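Local structure of SusD superfamily protein (Bacteroides fragilis NCTC 9343, 3NQP) at residues His34-Ala39 with Glu273-Asn278; Arg53-Ala58 with Met63-Gly68; Glu119-Arg124 with Leu174-Glu179; Lys246-Asp249 with Gln253-Asn256; Leu389-Asn394 with Leu456-Leu461. The protein probably binds glycans at the outer membrane, as SusD-family proteins do when they capture polysaccharide for import through a partner transporter. One frame throughout, in Å; residues are numbered along the deposited sequence. Where two conformers were deposited one is given.

Contact 1 (His34-Ala39 with Glu273-Asn278). With EDO (1,2-ethanediol), chain F.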
# COMPACT_ATOMS: atom_id res chain seq x y z
N HIS A 34 3.36 17.06 0.92
CA HIS A 34 4.63 16.34 0.91
C HIS A 34 4.37 14.86 1.13
O HIS A 34 5.12 14.01 0.64
CB HIS A 34 5.57 16.87 2.01
CG HIS A 34 6.29 18.13 1.65
ND1 HIS A 34 6.47 19.17 2.54
CD2 HIS A 34 6.88 18.52 0.50
CE1 HIS A 34 7.14 20.14 1.96
NE2 HIS A 34 7.40 19.78 0.72
N LEU A 35 3.31 14.55 1.87
CA LEU A 35 2.91 13.17 2.05
C LEU A 35 2.40 12.66 0.69
O LEU A 35 2.74 11.54 0.30
CB LEU A 35 1.83 13.02 3.11
CG LEU A 35 1.26 11.65 3.40
CD1 LEU A 35 2.37 10.78 4.07
CD2 LEU A 35 0.01 11.76 4.26
N ARG A 36 1.58 13.46 -0.00
CA ARG A 36 1.12 13.08 -1.34
C ARG A 36 2.32 12.74 -2.24
O ARG A 36 2.30 11.74 -2.98
CB ARG A 36 0.32 14.23 -1.96
CG ARG A 36 -0.10 14.02 -3.40
CD ARG A 36 -0.44 15.33 -4.10
NE ARG A 36 0.74 16.17 -4.19
CZ ARG A 36 0.74 17.49 -4.21
NH1 ARG A 36 -0.39 18.19 -4.16
NH2 ARG A 36 1.90 18.11 -4.27
N ASP A 37 3.34 13.59 -2.19
CA ASP A 37 4.52 13.41 -3.01
C ASP A 37 5.29 12.11 -2.69
O ASP A 37 6.03 11.62 -3.52
CB ASP A 37 5.50 14.59 -2.85
CG ASP A 37 4.96 15.90 -3.44
OD1 ASP A 37 3.93 15.89 -4.14
OD2 ASP A 37 5.56 16.94 -3.15
N ALA A 38 5.12 11.57 -1.49
CA ALA A 38 5.74 10.25 -1.14
C ALA A 38 4.82 9.06 -1.36
O ALA A 38 5.21 7.90 -1.07
CB ALA A 38 6.21 10.27 0.30
N ALA A 39 3.62 9.28 -1.89
CA ALA A 39 2.64 8.21 -2.03
C ALA A 39 3.06 7.11 -3.02
O ALA A 39 2.82 5.92 -2.77
CB ALA A 39 1.28 8.76 -2.42
N GLU A 273 -6.73 17.55 -10.47
CA GLU A 273 -6.44 18.19 -11.76
C GLU A 273 -6.00 19.63 -11.55
O GLU A 273 -6.55 20.36 -10.73
CB GLU A 273 -7.64 18.14 -12.69
CG GLU A 273 -7.39 18.72 -14.07
CD GLU A 273 -8.58 18.55 -14.99
OE1 GLU A 273 -9.61 17.98 -14.59
OE2 GLU A 273 -8.47 18.95 -16.14
N GLY A 274 -4.94 20.02 -12.25
CA GLY A 274 -4.40 21.35 -12.11
C GLY A 274 -3.50 21.59 -10.93
O GLY A 274 -3.00 22.69 -10.79
N GLU A 275 -3.29 20.58 -10.09
CA GLU A 275 -2.41 20.72 -8.91
C GLU A 275 -1.34 19.62 -8.90
O GLU A 275 -0.14 19.91 -8.96
CB GLU A 275 -3.24 20.72 -7.64
CG GLU A 275 -2.46 20.89 -6.32
CD GLU A 275 -3.40 20.96 -5.09
OE1 GLU A 275 -3.90 19.88 -4.64
OE2 GLU A 275 -3.65 22.06 -4.58
N ALA A 276 -1.77 18.36 -8.84
CA ALA A 276 -0.84 17.22 -8.86
C ALA A 276 -1.61 16.02 -9.37
O ALA A 276 -2.79 15.84 -9.03
CB ALA A 276 -0.28 16.96 -7.49
N THR A 277 -0.96 15.27 -10.25
CA THR A 277 -1.46 14.01 -10.79
C THR A 277 -0.42 12.90 -10.55
O THR A 277 0.70 13.17 -10.17
CB THR A 277 -1.79 14.14 -12.31
OG1 THR A 277 -0.64 14.57 -13.04
CG2 THR A 277 -2.93 15.17 -12.54
N ASN A 278 -0.82 11.65 -10.72
CA ASN A 278 0.06 10.54 -10.38
C ASN A 278 0.50 9.83 -11.66
O ASN A 278 0.06 10.20 -12.78
CB ASN A 278 -0.65 9.63 -9.38
CG ASN A 278 -1.96 9.08 -9.89
OD1 ASN A 278 -1.98 8.44 -10.94
ND2 ASN A 278 -3.06 9.27 -9.13
C1 EDO F . 2.17 17.31 -11.70
O1 EDO F . 1.86 16.18 -10.82
C2 EDO F . 1.56 17.32 -13.11
O2 EDO F . 0.11 17.09 -13.29
O HOH W 1 -2.98 17.19 -4.93

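Contact 2 (Arg53-Ala58 with Met63-Gly68)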
# COMPACT_ATOMS: atom_id res chain seq x y z
N ARG A 53 5.19 -10.52 -8.51
CA ARG A 53 4.22 -10.63 -9.60
C ARG A 53 4.33 -9.62 -10.72
O ARG A 53 3.40 -9.49 -11.55
CB ARG A 53 2.79 -10.65 -9.05
CG ARG A 53 2.45 -9.56 -8.12
CD ARG A 53 0.97 -9.77 -7.61
NE ARG A 53 0.58 -8.60 -6.87
CZ ARG A 53 -0.62 -8.35 -6.36
NH1 ARG A 53 -1.62 -9.21 -6.50
NH2 ARG A 53 -0.81 -7.21 -5.67
N PHE A 54 5.48 -8.95 -10.80
CA PHE A 54 5.77 -8.03 -11.88
C PHE A 54 6.67 -8.71 -12.92
O PHE A 54 7.41 -9.61 -12.60
CB PHE A 54 6.44 -6.79 -11.32
CG PHE A 54 5.47 -5.80 -10.73
CD1 PHE A 54 4.82 -4.89 -11.52
CD2 PHE A 54 5.15 -5.84 -9.42
CE1 PHE A 54 3.91 -4.00 -11.00
CE2 PHE A 54 4.23 -4.96 -8.89
CZ PHE A 54 3.60 -4.05 -9.68
N ILE A 55 6.53 -8.36 -14.19
CA ILE A 55 7.45 -8.86 -15.18
C ILE A 55 8.68 -7.92 -15.23
O ILE A 55 8.64 -6.78 -14.74
CB ILE A 55 6.80 -8.99 -16.55
CG1 ILE A 55 6.43 -7.63 -17.13
CG2 ILE A 55 5.54 -9.88 -16.51
CD1 ILE A 55 7.22 -7.28 -18.33
N THR A 56 9.76 -8.41 -15.85
CA THR A 56 10.92 -7.58 -16.16
C THR A 56 11.27 -7.76 -17.63
O THR A 56 10.67 -8.58 -18.32
CB THR A 56 12.15 -7.93 -15.26
OG1 THR A 56 12.51 -9.29 -15.49
CG2 THR A 56 11.81 -7.75 -13.81
N GLY A 57 12.22 -6.96 -18.09
CA GLY A 57 12.57 -6.89 -19.51
C GLY A 57 11.59 -5.97 -20.22
O GLY A 57 11.17 -4.95 -19.68
N ALA A 58 11.15 -6.37 -21.39
CA ALA A 58 10.25 -5.54 -22.18
C ALA A 58 8.81 -5.85 -21.77
O ALA A 58 8.39 -7.00 -21.62
CB ALA A 58 10.47 -5.77 -23.66
N MSE A 63 8.34 -1.77 -24.19
CA MSE A 63 9.28 -0.87 -23.52
C MSE A 63 9.91 -1.57 -22.31
O MSE A 63 9.25 -2.29 -21.60
CB MSE A 63 8.54 0.38 -23.08
CG MSE A 63 9.35 1.39 -22.38
SE MSE A 63 10.98 1.91 -23.42
CE MSE A 63 11.98 2.57 -21.97
N GLY A 64 11.21 -1.36 -22.10
CA GLY A 64 11.89 -1.88 -20.91
C GLY A 64 11.26 -1.30 -19.65
O GLY A 64 11.10 -0.08 -19.53
N VAL A 65 10.94 -2.17 -18.69
CA VAL A 65 10.21 -1.74 -17.52
C VAL A 65 11.14 -1.10 -16.52
O VAL A 65 12.34 -1.32 -16.57
CB VAL A 65 9.44 -2.90 -16.82
CG1 VAL A 65 8.33 -3.45 -17.74
CG2 VAL A 65 10.41 -3.97 -16.35
N SER A 66 10.57 -0.30 -15.62
CA SER A 66 11.38 0.41 -14.60
C SER A 66 11.62 -0.43 -13.36
O SER A 66 10.88 -1.40 -13.11
CB SER A 66 10.70 1.72 -14.22
OG SER A 66 10.57 2.56 -15.37
N ASN A 67 12.61 -0.03 -12.55
CA ASN A 67 12.87 -0.65 -11.26
C ASN A 67 13.10 -2.16 -11.36
O ASN A 67 12.76 -2.92 -10.43
CB ASN A 67 11.73 -0.32 -10.28
CG ASN A 67 11.59 1.18 -10.00
OD1 ASN A 67 10.52 1.76 -10.19
ND2 ASN A 67 12.72 1.82 -9.63
N GLY A 68 13.67 -2.62 -12.47
CA GLY A 68 13.80 -4.10 -12.64
C GLY A 68 14.61 -4.75 -11.52
O GLY A 68 14.32 -5.87 -11.09

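Contact 3 (Glu119-Arg124 with Leu174-Glu179)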
# COMPACT_ATOMS: atom_id res chain seq x y z
N GLU A 119 -2.70 14.68 14.12
CA GLU A 119 -2.38 14.35 12.73
C GLU A 119 -0.86 14.18 12.62
O GLU A 119 -0.39 13.21 12.01
CB GLU A 119 -2.86 15.42 11.75
CG GLU A 119 -4.36 15.48 11.59
CD GLU A 119 -4.83 16.46 10.54
OE1 GLU A 119 -4.38 17.60 10.58
OE2 GLU A 119 -5.67 16.10 9.66
N VAL A 120 -0.10 15.08 13.24
CA VAL A 120 1.32 15.15 12.98
C VAL A 120 2.05 14.02 13.72
O VAL A 120 2.96 13.45 13.17
CB VAL A 120 1.89 16.55 13.29
CG1 VAL A 120 3.39 16.53 13.27
CG2 VAL A 120 1.32 17.58 12.25
N TYR A 121 1.62 13.66 14.92
CA TYR A 121 2.18 12.46 15.58
C TYR A 121 1.82 11.18 14.86
O TYR A 121 2.64 10.28 14.75
CB TYR A 121 1.73 12.37 17.02
CG TYR A 121 2.48 13.26 17.98
CD1 TYR A 121 3.68 12.82 18.56
CD2 TYR A 121 1.99 14.50 18.38
CE1 TYR A 121 4.37 13.58 19.49
CE2 TYR A 121 2.71 15.29 19.30
CZ TYR A 121 3.88 14.80 19.86
OH TYR A 121 4.58 15.53 20.78
N GLY A 122 0.59 11.11 14.34
CA GLY A 122 0.20 9.99 13.51
C GLY A 122 1.08 9.82 12.28
O GLY A 122 1.45 8.70 11.90
N LEU A 123 1.36 10.92 11.61
CA LEU A 123 2.15 10.90 10.39
C LEU A 123 3.61 10.62 10.68
O LEU A 123 4.30 10.00 9.85
CB LEU A 123 2.01 12.23 9.64
CG LEU A 123 0.67 12.45 8.95
CD1 LEU A 123 0.63 13.87 8.30
CD2 LEU A 123 0.33 11.38 7.90
N ARG A 124 4.09 11.01 11.85
CA ARG A 124 5.48 10.69 12.17
C ARG A 124 5.61 9.17 12.40
O ARG A 124 6.59 8.56 11.94
CB ARG A 124 6.02 11.44 13.37
CG ARG A 124 7.52 11.31 13.50
CD ARG A 124 8.06 12.38 14.46
NE ARG A 124 7.64 12.12 15.84
CZ ARG A 124 7.97 12.88 16.88
NH1 ARG A 124 8.72 13.97 16.71
NH2 ARG A 124 7.59 12.54 18.10
N LEU A 174 2.10 6.81 18.15
CA LEU A 174 0.72 6.42 17.89
C LEU A 174 -0.15 6.72 19.12
O LEU A 174 -1.27 7.22 19.00
CB LEU A 174 0.63 4.95 17.55
CG LEU A 174 1.21 4.58 16.16
CD1 LEU A 174 1.41 3.04 16.02
CD2 LEU A 174 0.33 5.12 15.04
N ASN A 175 0.36 6.40 20.30
CA ASN A 175 -0.38 6.70 21.54
C ASN A 175 -0.60 8.20 21.74
O ASN A 175 -1.65 8.59 22.17
CB ASN A 175 0.31 6.12 22.78
CG ASN A 175 0.16 4.60 22.90
OD1 ASN A 175 -0.73 3.97 22.30
ND2 ASN A 175 1.02 4.00 23.71
N LYS A 176 0.40 9.01 21.45
CA LYS A 176 0.26 10.46 21.57
C LYS A 176 -0.79 10.96 20.56
O LYS A 176 -1.60 11.80 20.89
CB LYS A 176 1.59 11.15 21.37
CG LYS A 176 1.73 12.47 22.08
CD LYS A 176 1.84 12.37 23.58
CE LYS A 176 2.33 13.71 24.19
NZ LYS A 176 1.54 14.14 25.38
N SER A 177 -0.75 10.42 19.33
CA SER A 177 -1.77 10.73 18.30
C SER A 177 -3.16 10.48 18.87
O SER A 177 -3.99 11.37 18.79
CB SER A 177 -1.54 9.98 16.97
OG SER A 177 -2.57 10.28 15.96
N MSE A 178 -3.40 9.32 19.45
CA MSE A 178 -4.74 9.02 20.02
C MSE A 178 -5.03 9.98 21.19
O MSE A 178 -6.18 10.41 21.42
CB MSE A 178 -4.86 7.56 20.46
CG MSE A 178 -4.59 6.52 19.44
SE MSE A 178 -6.05 6.64 18.10
CE MSE A 178 -7.48 6.16 19.28
N GLU A 179 -4.01 10.32 21.97
CA GLU A 179 -4.26 11.15 23.12
C GLU A 179 -4.74 12.52 22.69
O GLU A 179 -5.68 13.07 23.25
CB GLU A 179 -2.99 11.26 23.98
CG GLU A 179 -3.14 12.00 25.27
CD GLU A 179 -1.79 12.11 25.98
OE1 GLU A 179 -0.98 11.15 25.89
OE2 GLU A 179 -1.53 13.17 26.59

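Contact 4 (Lys246-Asp249 with Gln253-Asn256)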
# COMPACT_ATOMS: atom_id res chain seq x y z
N LYS A 246 -18.68 2.07 5.55
CA LYS A 246 -19.39 0.98 4.88
C LYS A 246 -18.70 0.58 3.60
O LYS A 246 -18.25 1.44 2.90
CB LYS A 246 -20.82 1.42 4.48
CG LYS A 246 -21.66 2.01 5.61
CD LYS A 246 -23.16 2.18 5.20
CE LYS A 246 -23.61 3.64 5.26
NZ LYS A 246 -23.36 4.22 6.62
N MSE A 247 -18.72 -0.70 3.27
CA MSE A 247 -18.21 -1.19 1.98
C MSE A 247 -19.22 -0.82 0.89
O MSE A 247 -20.41 -0.94 1.11
CB MSE A 247 -18.03 -2.69 2.05
CG MSE A 247 -17.08 -3.26 1.06
SE MSE A 247 -16.68 -5.08 1.27
CE MSE A 247 -18.42 -5.70 1.82
N LEU A 248 -18.75 -0.32 -0.25
CA LEU A 248 -19.62 0.01 -1.36
C LEU A 248 -20.09 -1.27 -2.05
O LEU A 248 -19.39 -2.30 -2.07
CB LEU A 248 -18.95 0.95 -2.36
CG LEU A 248 -18.30 2.24 -1.87
CD1 LEU A 248 -17.87 3.08 -3.10
CD2 LEU A 248 -19.21 3.05 -0.87
N ASP A 249 -21.28 -1.20 -2.64
CA ASP A 249 -21.75 -2.33 -3.43
C ASP A 249 -20.92 -2.58 -4.68
O ASP A 249 -20.79 -3.72 -5.08
CB ASP A 249 -23.17 -2.12 -3.90
CG ASP A 249 -24.21 -2.29 -2.80
OD1 ASP A 249 -23.94 -2.89 -1.73
OD2 ASP A 249 -25.31 -1.80 -3.04
N GLN A 253 -16.62 1.74 -7.99
CA GLN A 253 -17.01 3.03 -7.41
C GLN A 253 -16.08 3.39 -6.28
O GLN A 253 -16.07 4.56 -5.83
CB GLN A 253 -18.45 2.96 -6.87
CG GLN A 253 -19.53 3.03 -7.97
CD GLN A 253 -19.62 4.43 -8.53
OE1 GLN A 253 -18.83 4.82 -9.36
NE2 GLN A 253 -20.59 5.21 -8.04
N VAL A 254 -15.38 2.39 -5.73
CA VAL A 254 -14.45 2.67 -4.65
C VAL A 254 -13.41 3.67 -5.15
O VAL A 254 -13.03 4.58 -4.41
CB VAL A 254 -13.85 1.37 -4.04
CG1 VAL A 254 -12.67 1.72 -3.08
CG2 VAL A 254 -14.98 0.52 -3.35
N PHE A 255 -12.95 3.50 -6.40
CA PHE A 255 -11.77 4.21 -6.94
C PHE A 255 -12.15 5.35 -7.83
O PHE A 255 -11.31 6.18 -8.15
CB PHE A 255 -10.88 3.23 -7.71
CG PHE A 255 -10.62 2.02 -6.92
CD1 PHE A 255 -9.63 2.04 -5.96
CD2 PHE A 255 -11.43 0.90 -7.03
CE1 PHE A 255 -9.42 0.93 -5.14
CE2 PHE A 255 -11.24 -0.20 -6.23
CZ PHE A 255 -10.20 -0.18 -5.26
N ASN A 256 -13.42 5.37 -8.22
CA ASN A 256 -13.92 6.31 -9.21
C ASN A 256 -13.58 7.74 -8.79
O ASN A 256 -13.91 8.18 -7.66
CB ASN A 256 -15.42 6.09 -9.37
CG ASN A 256 -16.08 7.06 -10.34
OD1 ASN A 256 -15.51 8.08 -10.75
ND2 ASN A 256 -17.34 6.77 -10.66

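Contact 5 (Leu389-Asn394 with Leu456-Leu461)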
# COMPACT_ATOMS: atom_id res chain seq x y z
N LEU A 389 -8.30 -8.17 10.13
CA LEU A 389 -8.99 -8.88 11.22
C LEU A 389 -9.09 -10.36 10.92
O LEU A 389 -9.00 -11.17 11.83
CB LEU A 389 -10.38 -8.28 11.44
CG LEU A 389 -10.40 -6.97 12.23
CD1 LEU A 389 -11.74 -6.25 12.14
CD2 LEU A 389 -10.02 -7.22 13.66
N ALA A 390 -9.23 -10.73 9.64
CA ALA A 390 -9.17 -12.15 9.28
C ALA A 390 -7.81 -12.78 9.67
O ALA A 390 -7.75 -13.93 10.17
CB ALA A 390 -9.45 -12.35 7.79
N GLU A 391 -6.73 -12.06 9.40
CA GLU A 391 -5.40 -12.54 9.74
C GLU A 391 -5.24 -12.69 11.26
O GLU A 391 -4.70 -13.68 11.73
CB GLU A 391 -4.34 -11.62 9.16
CG GLU A 391 -2.92 -12.12 9.41
CD GLU A 391 -1.90 -11.31 8.65
OE1 GLU A 391 -2.30 -10.72 7.63
OE2 GLU A 391 -0.72 -11.28 9.10
N ILE A 392 -5.77 -11.73 12.04
CA ILE A 392 -5.75 -11.83 13.51
C ILE A 392 -6.55 -13.08 13.94
O ILE A 392 -6.08 -13.88 14.77
CB ILE A 392 -6.31 -10.55 14.19
CG1 ILE A 392 -5.34 -9.37 13.98
CG2 ILE A 392 -6.55 -10.81 15.67
CD1 ILE A 392 -5.94 -7.90 14.31
N ALA A 393 -7.73 -13.27 13.34
CA ALA A 393 -8.57 -14.44 13.59
C ALA A 393 -7.79 -15.75 13.37
O ALA A 393 -7.80 -16.67 14.20
CB ALA A 393 -9.87 -14.41 12.68
N ASN A 394 -7.09 -15.82 12.25
CA ASN A 394 -6.29 -16.99 11.97
C ASN A 394 -5.26 -17.23 13.10
O ASN A 394 -5.06 -18.37 13.50
CB ASN A 394 -5.57 -16.94 10.61
CG ASN A 394 -5.15 -18.31 10.13
OD1 ASN A 394 -5.77 -19.30 10.52
ND2 ASN A 394 -4.12 -18.38 9.27
N LEU A 456 3.87 -10.66 2.34
CA LEU A 456 4.89 -11.69 2.22
C LEU A 456 5.88 -11.67 3.37
O LEU A 456 6.34 -12.74 3.81
CB LEU A 456 5.66 -11.59 0.91
CG LEU A 456 4.82 -11.88 -0.35
CD1 LEU A 456 5.63 -11.38 -1.59
CD2 LEU A 456 4.47 -13.39 -0.48
N ARG A 457 6.21 -10.48 3.86
CA ARG A 457 7.09 -10.37 5.03
C ARG A 457 6.39 -10.87 6.31
O ARG A 457 7.02 -11.46 7.17
CB ARG A 457 7.49 -8.90 5.29
CG ARG A 457 8.49 -8.31 4.31
CD ARG A 457 9.93 -8.64 4.56
NE ARG A 457 10.35 -8.55 5.97
CZ ARG A 457 10.60 -7.44 6.64
NH1 ARG A 457 10.49 -6.27 6.07
NH2 ARG A 457 10.97 -7.50 7.90
N ARG A 458 5.08 -10.65 6.39
CA ARG A 458 4.36 -10.73 7.65
C ARG A 458 3.63 -12.03 7.84
O ARG A 458 3.69 -12.62 8.92
CB ARG A 458 3.36 -9.58 7.74
CG ARG A 458 2.70 -9.35 9.12
CD ARG A 458 1.51 -8.38 9.02
NE ARG A 458 0.50 -8.90 8.13
CZ ARG A 458 0.27 -8.49 6.86
NH1 ARG A 458 0.94 -7.48 6.29
NH2 ARG A 458 -0.63 -9.13 6.16
N MSE A 459 2.97 -12.51 6.79
CA MSE A 459 2.20 -13.74 6.89
C MSE A 459 3.16 -14.93 6.91
O MSE A 459 4.28 -14.88 6.39
CB MSE A 459 1.17 -13.84 5.75
CG MSE A 459 0.22 -12.65 5.75
SE MSE A 459 -1.18 -12.77 4.47
CE MSE A 459 -2.44 -13.75 5.52
N THR A 460 2.71 -15.98 7.57
CA THR A 460 3.52 -17.16 7.84
C THR A 460 2.81 -18.43 7.37
O THR A 460 1.57 -18.49 7.31
CB THR A 460 3.84 -17.29 9.34
OG1 THR A 460 2.62 -17.39 10.10
CG2 THR A 460 4.67 -16.08 9.88
N LEU A 461 3.58 -19.48 7.08
CA LEU A 461 2.99 -20.65 6.47
C LEU A 461 2.17 -21.41 7.53
O LEU A 461 1.15 -22.02 7.22
CB LEU A 461 4.09 -21.52 5.87
CG LEU A 461 3.64 -22.68 4.97
CD1 LEU A 461 3.08 -22.07 3.63
CD2 LEU A 461 4.83 -23.66 4.79

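Contact 1 (His34-Ala39 with Glu273-Asn278)
This is a surface contact, part ionic and part apolar, in which R36 near the end of helix 21-37 lies against A276 and reaches E275 in the loop after strand 265-269. The methyl CB of A276 sits over one face of the guanidinium group, displaced toward its rim and 3.5 Å from R36 CZ. A small methyl suits this place: the faces of a guanidinium group are poorly solvated and accept carbon readily, while its N-H bonds point outward along the edge. At that edge lies the carboxylate of E275, but R36 NH1 and E275 OE1 are 3.9 Å apart, a long salt bridge. A water spans the gap, accepting from R36 NH1 and donating to E275 OE1. Another part of the edge serves D37, whose OD1 accepts from R36 NE at 3.2 Å and from R36 NH2 at 3.0 Å, both from the same face of the carboxylate. A bend at chi3 (64°) folds the arginine back toward this neighbour, and the double grip limits its rotation. In the same loop T277 holds an ethanediol, probably from the crystallisation liquor: T277 N donates to its O1 at 3.0 Å. I269 and F271 also touch the arginine side chain. The arrangement is a surface salt-bridge network of R36, D37 and E275, while E275 and A276 both face the single residue just before E273, which fits a classic beta bulge.

Contact 2 (Arg53-Ala58 with Met63-Gly68)
V65 turns its isopropyl group onto the backbone of I55 to G57 where two arms of a surface loop come together in a single antiparallel beta bridge. A58 and G64 form the bridged, non-hydrogen-bonded pair, and the short separation of their CA atoms, 4.2 Å, reflects that kind of bridge. Next to it, G57 takes a positive phi, which favours glycine. Valine is equally apt at its place: its two branches divide the work. A chi1 of -65° sets CG1 anti to the carbonyl carbon, which leaves CG2 between the backbone N and the carbonyl carbon, bearing on the opposite main chain, 3.7 Å from both T56 CA and I55 O. V65 CG1 instead meets the tip of I55, with 4.0 Å to I55 CD1, and the two side chains cross at about a right angle. I55 places its own CG1 between its backbone N and carbonyl carbon, and a chi2 of 113°, well off a staggered value, carries CD1 round to the valine. Further along, the T56 methyl approaches the backbone of G68 at the start of helix 68-71, while T56 also touches I71. The pairing is completed by the polar backbone: the CA-H of G64 points to G57 O, and the same oxygen accepts from V65 N at 3.0 Å, with an N-H...O angle of 153°.

Contact 3 (Glu119-Arg124 with Leu174-Glu179)
K176 lays its aliphatic chain over one face of the Y121 ring, with CG almost exactly above the ring centre. This is a CH-pi contact: K176 CG stands 3.8 Å from the centroid of the Y121 ring and only 9° off the ring normal. The two side chains lie side by side and point the same way, so K176 CB also covers the inner part of the ring, 3.9 Å from Y121 CD1. Lysine suits this partly exposed margin because its methylenes can coat an aromatic face while the ammonium group travels on. Here the bend at chi2 (70°) leads the chain away from the ring, and K176 NZ makes a weak salt bridge to E179 OE2 on its own helix, at 3.4 Å. Deeper in the interface the residues become small. S177 CB packs against the backbone of G122, 3.6 Å from G122 N, and it also lies beside Y121 CB. Glycine suits position 122 because a CB there would lie tight against S177 OG. The closest pair of CA atoms, those of Y121 and S177, is 5.1 Å apart. The buried hydroxyl of S177 is bonded to G118 O and to T203 OG1, which pins the serine between helices. The helix segments run nearly antiparallel, at 160°, with axes 7.7 Å apart at closest approach. Around them, within the SusD-like N-terminal region, helices 21-37 and 89-102 receive V120, L123 and R124 from helix 110-135, while helix 200-216 packs on L174 and M178 of helix 163-181.

Contact 4 (Lys246-Asp249 with Gln253-Asn256)
L248 projects from the loop after helix 228-241 onto the short, weakly bonded helix 251-255. Its CB already touches V254, at 4.1 Å from V254 CG2, and CG keeps to the same methyl at 4.0 Å. Beyond CG, the CD1 branch meets three groups at once. It lies 3.9 Å from V254 CG2, 3.8 Å from Q253 CB, and above the peptide link between these residues, 3.6 Å from Q253 O. A chi1 of -52°, with CG beside the backbone N, aims the branch at the helix, and the nearly extended chi2 (-173°) lets CD1 reach it. The leucine and valine side chains meet at a slant. V254 suits its buried position because its branches serve two neighbours: CG2 takes the leucine and CG1 lies over the face of the F255 ring. Of its side chain, Q253 brings only CB to the leucine; the chain bends at chi2, and OE1 turns away to accept from N256 ND2 at 2.8 Å, in the carbonyl plane, which closes a side-chain link over this turn. The backbone of L248 is held by others, its N donating to E264 OE1 and its O accepting from R412 NH1, while Q253 O takes a bond from N259 ND2. The contact itself is therefore purely van der Waals: dispersion joins loop to helix, while polar side chains satisfy the surrounding peptide groups and set the position of the leucine.

Contact 5 (Leu389-Asn394 with Leu456-Leu461)
E391 and R458 meet in a two-pronged, buried salt bridge. R458 approaches side-on, using NE and one terminal nitrogen, each for a different carboxylate oxygen: R458 NH2 donates to E391 OE1 at 2.7 Å, and R458 NE to E391 OE2 at 2.8 Å. Both bonds are fairly straight, with N-H...O angles of 157° and 163°. OE1 uses its syn lone pair, whereas NE meets OE2 on the syn side but somewhat out of the carboxylate plane, since the two flat groups are turned 32° from each other. In the glutamate, CG anti to the backbone N and the chain straight beyond it carry the carboxylate across to the arginine. M459, deposited as selenomethionine, flanks the pair: its CG lies 3.7 Å from E391 OE1 and its CE also 3.7 Å from that oxygen, giving the ions an apolar border. Such a fully paired charge joins helix 382-396 to the end of helix 452-458 within the SusD family region, a family grouped in the TPR clan. M459 is the first residue to leave helical backbone angles, so the arginine acts from the last turn. In the next shell, K216 makes a salt bridge to E391 OE2 and D455 one to R458 NH2, so that the ion pair becomes an alternating chain of charges, probably keeping both groups ionised despite burial. L212 of helix 200-216 touches both E391 and R458, and E435, I438 and L439 of helix 431-445 pack against M459.

In the fold
Burial alone does not set the chemistry of the five contacts: ion pairs occur at both extremes, but differ in directness. Contacts 1 and 2 lie at the surface, contacts 3 and 4 are partly buried, and contact 5 is buried. The salt bridge of contact 1 is long and helped by water, while that of contact 5 is direct and doubled. Contact 2 depends on backbone pairing, contact 3 on close helix packing, and contact 4 on aliphatic side chains. Contacts 1 and 3 touch, L35 CD2 lying 3.7 Å from L123 CD2. Helix 200-216 borders both contacts 3 and 5, and helix 382-396, which carries E391, also receives M247 beside contact 4.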